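PDB 3IJ3: cytosol aminopeptidase from Coxiella burnetii, which probably acts as a manganese-dependent metalloaminopeptidase of the M17 family, removing residues from the N-terminus of peptides. Local coordinates for residues I219-I233 / L299-R313. Residues are numbered along the deposited sequence; the frame is centred on the assembly and turned at random.
Sequences IYAVGRAGSRPPLLI and LIPAVENAIGSRSYR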
# COMPACT_ATOMS: atom_id res chain seq x y z
N ILE A 219 27.80 13.11 11.82
CA ILE A 219 26.77 13.84 12.59
C ILE A 219 26.25 14.99 11.72
O ILE A 219 25.04 15.23 11.58
CB ILE A 219 27.31 14.38 13.92
CG1 ILE A 219 27.89 13.24 14.77
CG2 ILE A 219 26.21 15.12 14.71
CD1 ILE A 219 28.52 13.72 16.13
N TYR A 220 27.18 15.70 11.08
CA TYR A 220 26.82 16.81 10.24
C TYR A 220 25.95 16.40 9.04
O TYR A 220 24.95 17.05 8.75
CB TYR A 220 28.06 17.55 9.75
CG TYR A 220 27.72 18.66 8.80
CD1 TYR A 220 27.20 19.85 9.28
CD2 TYR A 220 27.87 18.50 7.42
CE1 TYR A 220 26.84 20.88 8.40
CE2 TYR A 220 27.52 19.53 6.55
CZ TYR A 220 27.01 20.71 7.05
OH TYR A 220 26.64 21.71 6.19
N ALA A 221 26.33 15.33 8.35
CA ALA A 221 25.58 14.89 7.15
C ALA A 221 24.11 14.60 7.48
O ALA A 221 23.20 15.04 6.76
CB ALA A 221 26.26 13.66 6.50
N VAL A 222 23.87 13.91 8.58
CA VAL A 222 22.50 13.58 8.98
C VAL A 222 21.70 14.81 9.34
O VAL A 222 20.58 14.95 8.89
CB VAL A 222 22.48 12.55 10.14
CG1 VAL A 222 21.10 12.38 10.74
CG2 VAL A 222 23.02 11.21 9.67
N GLY A 223 22.27 15.71 10.12
CA GLY A 223 21.54 16.86 10.58
C GLY A 223 21.56 18.12 9.76
O GLY A 223 20.84 19.06 10.11
N ARG A 224 22.25 18.14 8.63
CA ARG A 224 22.44 19.39 7.91
C ARG A 224 21.20 19.98 7.27
O ARG A 224 21.18 21.18 7.01
CB ARG A 224 23.53 19.26 6.88
CG ARG A 224 23.11 18.46 5.74
CD ARG A 224 24.26 18.20 4.75
NE ARG A 224 23.65 17.74 3.52
CZ ARG A 224 24.17 16.87 2.67
NH1 ARG A 224 25.35 16.27 2.90
NH2 ARG A 224 23.46 16.53 1.60
N ALA A 225 20.16 19.17 7.02
CA ALA A 225 18.94 19.64 6.40
C ALA A 225 17.99 20.33 7.35
O ALA A 225 17.10 21.03 6.90
CB ALA A 225 18.19 18.46 5.71
N GLY A 226 18.18 20.17 8.65
CA GLY A 226 17.24 20.80 9.60
C GLY A 226 17.44 22.31 9.75
O GLY A 226 18.52 22.83 9.51
N SER A 227 16.37 23.01 10.11
CA SER A 227 16.47 24.46 10.30
C SER A 227 17.25 24.74 11.59
O SER A 227 17.69 25.88 11.81
CB SER A 227 15.09 25.14 10.36
OG SER A 227 14.31 24.55 11.36
N ARG A 228 17.38 23.73 12.44
CA ARG A 228 18.13 23.85 13.69
C ARG A 228 19.38 23.00 13.51
O ARG A 228 19.29 21.77 13.40
CB ARG A 228 17.28 23.40 14.85
CG ARG A 228 16.05 24.29 14.93
CD ARG A 228 15.13 23.87 15.97
NE ARG A 228 14.71 22.48 15.81
CZ ARG A 228 13.90 21.87 16.66
NH1 ARG A 228 13.44 22.54 17.69
NH2 ARG A 228 13.56 20.60 16.49
N PRO A 229 20.54 23.65 13.47
CA PRO A 229 21.76 22.93 13.11
C PRO A 229 22.22 21.86 14.08
O PRO A 229 21.92 21.94 15.28
CB PRO A 229 22.81 24.03 12.96
CG PRO A 229 22.23 25.27 13.45
CD PRO A 229 20.76 25.10 13.62
N PRO A 230 22.97 20.87 13.56
CA PRO A 230 23.45 19.76 14.38
C PRO A 230 24.61 20.14 15.28
O PRO A 230 25.35 21.09 14.99
CB PRO A 230 23.88 18.75 13.34
CG PRO A 230 24.38 19.57 12.21
CD PRO A 230 23.41 20.74 12.16
N LEU A 231 24.79 19.36 16.33
CA LEU A 231 25.90 19.57 17.26
C LEU A 231 26.23 18.30 18.02
O LEU A 231 25.50 17.31 17.94
CB LEU A 231 25.57 20.73 18.19
CG LEU A 231 24.30 20.65 19.02
CD1 LEU A 231 24.62 19.86 20.27
CD2 LEU A 231 23.72 21.99 19.43
N LEU A 232 27.38 18.32 18.68
CA LEU A 232 27.80 17.23 19.54
C LEU A 232 28.02 17.81 20.92
O LEU A 232 28.73 18.81 21.09
CB LEU A 232 29.09 16.57 19.04
CG LEU A 232 29.70 15.50 19.93
CD1 LEU A 232 28.79 14.26 20.07
CD2 LEU A 232 31.06 15.11 19.40
N ILE A 233 27.36 17.21 21.90
CA ILE A 233 27.51 17.60 23.32
C ILE A 233 28.51 16.63 23.96
O ILE A 233 28.33 15.42 23.85
CB ILE A 233 26.15 17.46 24.04
CG1 ILE A 233 25.10 18.32 23.36
CG2 ILE A 233 26.27 17.83 25.55
CD1 ILE A 233 23.67 17.86 23.64
N LEU A 299 28.60 11.70 25.74
CA LEU A 299 28.62 12.17 24.37
C LEU A 299 27.25 12.01 23.76
O LEU A 299 26.69 10.89 23.73
CB LEU A 299 29.65 11.36 23.56
CG LEU A 299 31.11 11.67 23.86
CD1 LEU A 299 32.02 10.52 23.39
CD2 LEU A 299 31.50 13.00 23.17
N ILE A 300 26.67 13.12 23.30
CA ILE A 300 25.36 13.12 22.66
C ILE A 300 25.38 13.86 21.31
O ILE A 300 25.54 15.09 21.27
CB ILE A 300 24.28 13.79 23.56
CG1 ILE A 300 24.05 12.98 24.83
CG2 ILE A 300 22.97 14.00 22.78
CD1 ILE A 300 23.22 13.75 25.91
N PRO A 301 25.27 13.10 20.20
CA PRO A 301 25.07 13.74 18.91
C PRO A 301 23.62 14.24 18.91
O PRO A 301 22.68 13.45 19.15
CB PRO A 301 25.28 12.62 17.90
CG PRO A 301 25.44 11.37 18.66
CD PRO A 301 25.50 11.64 20.09
N ALA A 302 23.44 15.53 18.65
CA ALA A 302 22.10 16.15 18.70
C ALA A 302 21.78 16.75 17.33
O ALA A 302 22.45 17.68 16.86
CB ALA A 302 22.05 17.19 19.82
N VAL A 303 20.79 16.16 16.67
CA VAL A 303 20.41 16.57 15.33
C VAL A 303 18.92 16.39 15.06
O VAL A 303 18.20 15.79 15.88
CB VAL A 303 21.10 15.62 14.30
CG1 VAL A 303 22.62 15.46 14.53
CG2 VAL A 303 20.46 14.20 14.30
N GLU A 304 18.45 16.97 13.96
CA GLU A 304 17.11 16.67 13.45
C GLU A 304 17.35 15.98 12.12
O GLU A 304 18.24 16.39 11.37
CB GLU A 304 16.22 17.92 13.22
CG GLU A 304 14.77 17.56 12.69
CD GLU A 304 13.74 18.74 12.71
OE1 GLU A 304 14.08 19.80 13.29
OE2 GLU A 304 12.59 18.60 12.16
N ASN A 305 16.61 14.91 11.84
CA ASN A 305 16.70 14.22 10.55
C ASN A 305 15.54 14.78 9.74
O ASN A 305 14.42 14.30 9.82
CB ASN A 305 16.60 12.70 10.71
CG ASN A 305 16.92 11.94 9.43
OD1 ASN A 305 17.62 12.46 8.54
ND2 ASN A 305 16.44 10.69 9.34
N ALA A 306 15.84 15.80 8.96
CA ALA A 306 14.81 16.54 8.25
C ALA A 306 14.76 16.31 6.76
O ALA A 306 15.69 15.81 6.16
CB ALA A 306 15.03 18.05 8.48
N ILE A 307 13.64 16.75 6.19
CA ILE A 307 13.42 16.72 4.75
C ILE A 307 13.48 18.13 4.26
O ILE A 307 12.78 19.03 4.77
CB ILE A 307 12.07 16.12 4.37
CG1 ILE A 307 12.09 14.63 4.68
CG2 ILE A 307 11.80 16.33 2.88
CD1 ILE A 307 10.75 13.97 4.54
N GLY A 308 14.35 18.37 3.30
CA GLY A 308 14.46 19.70 2.75
C GLY A 308 15.53 19.75 1.67
O GLY A 308 16.11 18.73 1.34
N SER A 309 15.80 20.94 1.17
CA SER A 309 16.75 21.12 0.07
C SER A 309 18.13 20.52 0.32
O SER A 309 18.77 20.08 -0.62
CB SER A 309 16.92 22.59 -0.28
OG SER A 309 17.54 23.34 0.75
N ARG A 310 18.58 20.51 1.57
CA ARG A 310 19.93 20.00 1.92
C ARG A 310 19.99 18.54 2.40
O ARG A 310 21.08 18.06 2.77
CB ARG A 310 20.54 20.89 2.99
CG ARG A 310 20.73 22.33 2.57
CD ARG A 310 21.34 23.20 3.68
NE ARG A 310 20.59 23.15 4.96
CZ ARG A 310 19.61 23.98 5.32
NH1 ARG A 310 19.20 24.97 4.53
NH2 ARG A 310 19.03 23.82 6.50
N SER A 311 18.87 17.82 2.35
CA SER A 311 18.85 16.44 2.82
C SER A 311 19.90 15.50 2.20
O SER A 311 20.06 15.47 0.95
CB SER A 311 17.47 15.82 2.56
OG SER A 311 16.47 16.37 3.42
N TYR A 312 20.58 14.74 3.05
CA TYR A 312 21.50 13.70 2.60
C TYR A 312 20.62 12.63 1.89
O TYR A 312 19.42 12.46 2.20
CB TYR A 312 22.40 13.19 3.73
CG TYR A 312 21.87 12.16 4.69
CD1 TYR A 312 22.66 11.10 5.08
CD2 TYR A 312 20.59 12.24 5.26
CE1 TYR A 312 22.23 10.15 5.98
CE2 TYR A 312 20.13 11.27 6.16
CZ TYR A 312 20.96 10.22 6.52
OH TYR A 312 20.57 9.23 7.40
N ARG A 313 21.19 11.95 0.91
CA ARG A 313 20.42 11.13 0.02
C ARG A 313 20.80 9.67 -0.05
O ARG A 313 21.94 9.30 0.24
CB ARG A 313 20.67 11.64 -1.41
CG ARG A 313 20.61 13.15 -1.60
CD ARG A 313 21.34 13.58 -2.89
NE ARG A 313 21.46 15.03 -3.04
CZ ARG A 313 22.41 15.77 -2.47
NH1 ARG A 313 23.37 15.22 -1.71
NH2 ARG A 313 22.42 17.08 -2.65
O HOH W 1 20.51 15.65 5.92
O HOH W 2 18.56 16.88 8.66
O HOH W 3 20.14 19.15 12.85
O HOH W 4 17.21 21.59 4.02
O HOH W 5 13.34 22.29 11.77
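Arg-224 and Arg-310 each bond the other's backbone carbonyl. Arg-224 NE reaches Arg-310 O at 2.7 Å, nearly along the C=O axis. In return Arg-310 NE meets Arg-224 O at 2.9 Å; the oxygen lies in the Arg-310 guanidinium plane, and the N-H...O angle is 173°. The bend of Arg-310 at chi3 (-55°) turns the edge of its guanidinium to the carbonyls of the 223-226 turn, where NH2 adds a weak bond to Gly-226 O. Arg-224 NH2 and Arg-313 NH1 of this chain both form salt bridges with Glu-182 of a second subunit.

Further along, Arg-228 NH2 makes a long, weak salt bridge to Glu-304 OE1 (3.3 Å), the two planes steeply inclined. Arg-228 NH1 hydrogen-bonds Ala-181 O. Glu-304 OE2 pairs more strongly with Arg-313 of a third subunit. Waters bridge the backbones in the middle. One links Val-222 O, Glu-304 O and Ala-306 N; another joins Gly-223 O and Arg-228 O to Glu-304 N.

Strands 231-233 and 299-305 run antiparallel, with paired bonds at Leu-231/Ala-302 and Ile-233/Ile-300. Leu-231 CD1 rests on Ala-302 CB, and the side chains of Ile-233 and Ile-300 lie alongside each other. Helix 219-223 packs on the same strand: Ile-219 CG2 touches Val-303 CG1 at 3.6 Å. Val-222 CA sits over the centre of the Tyr-312 ring in a CH-pi contact, 4.3 Å from the centroid.

The contact thus grades from an apolar part of the sheet interior to an arginine-rich, water-bridged end at the subunit interface. Asn-305 bonds Asp-255, a lithium ligand, tying this strand to the metal site.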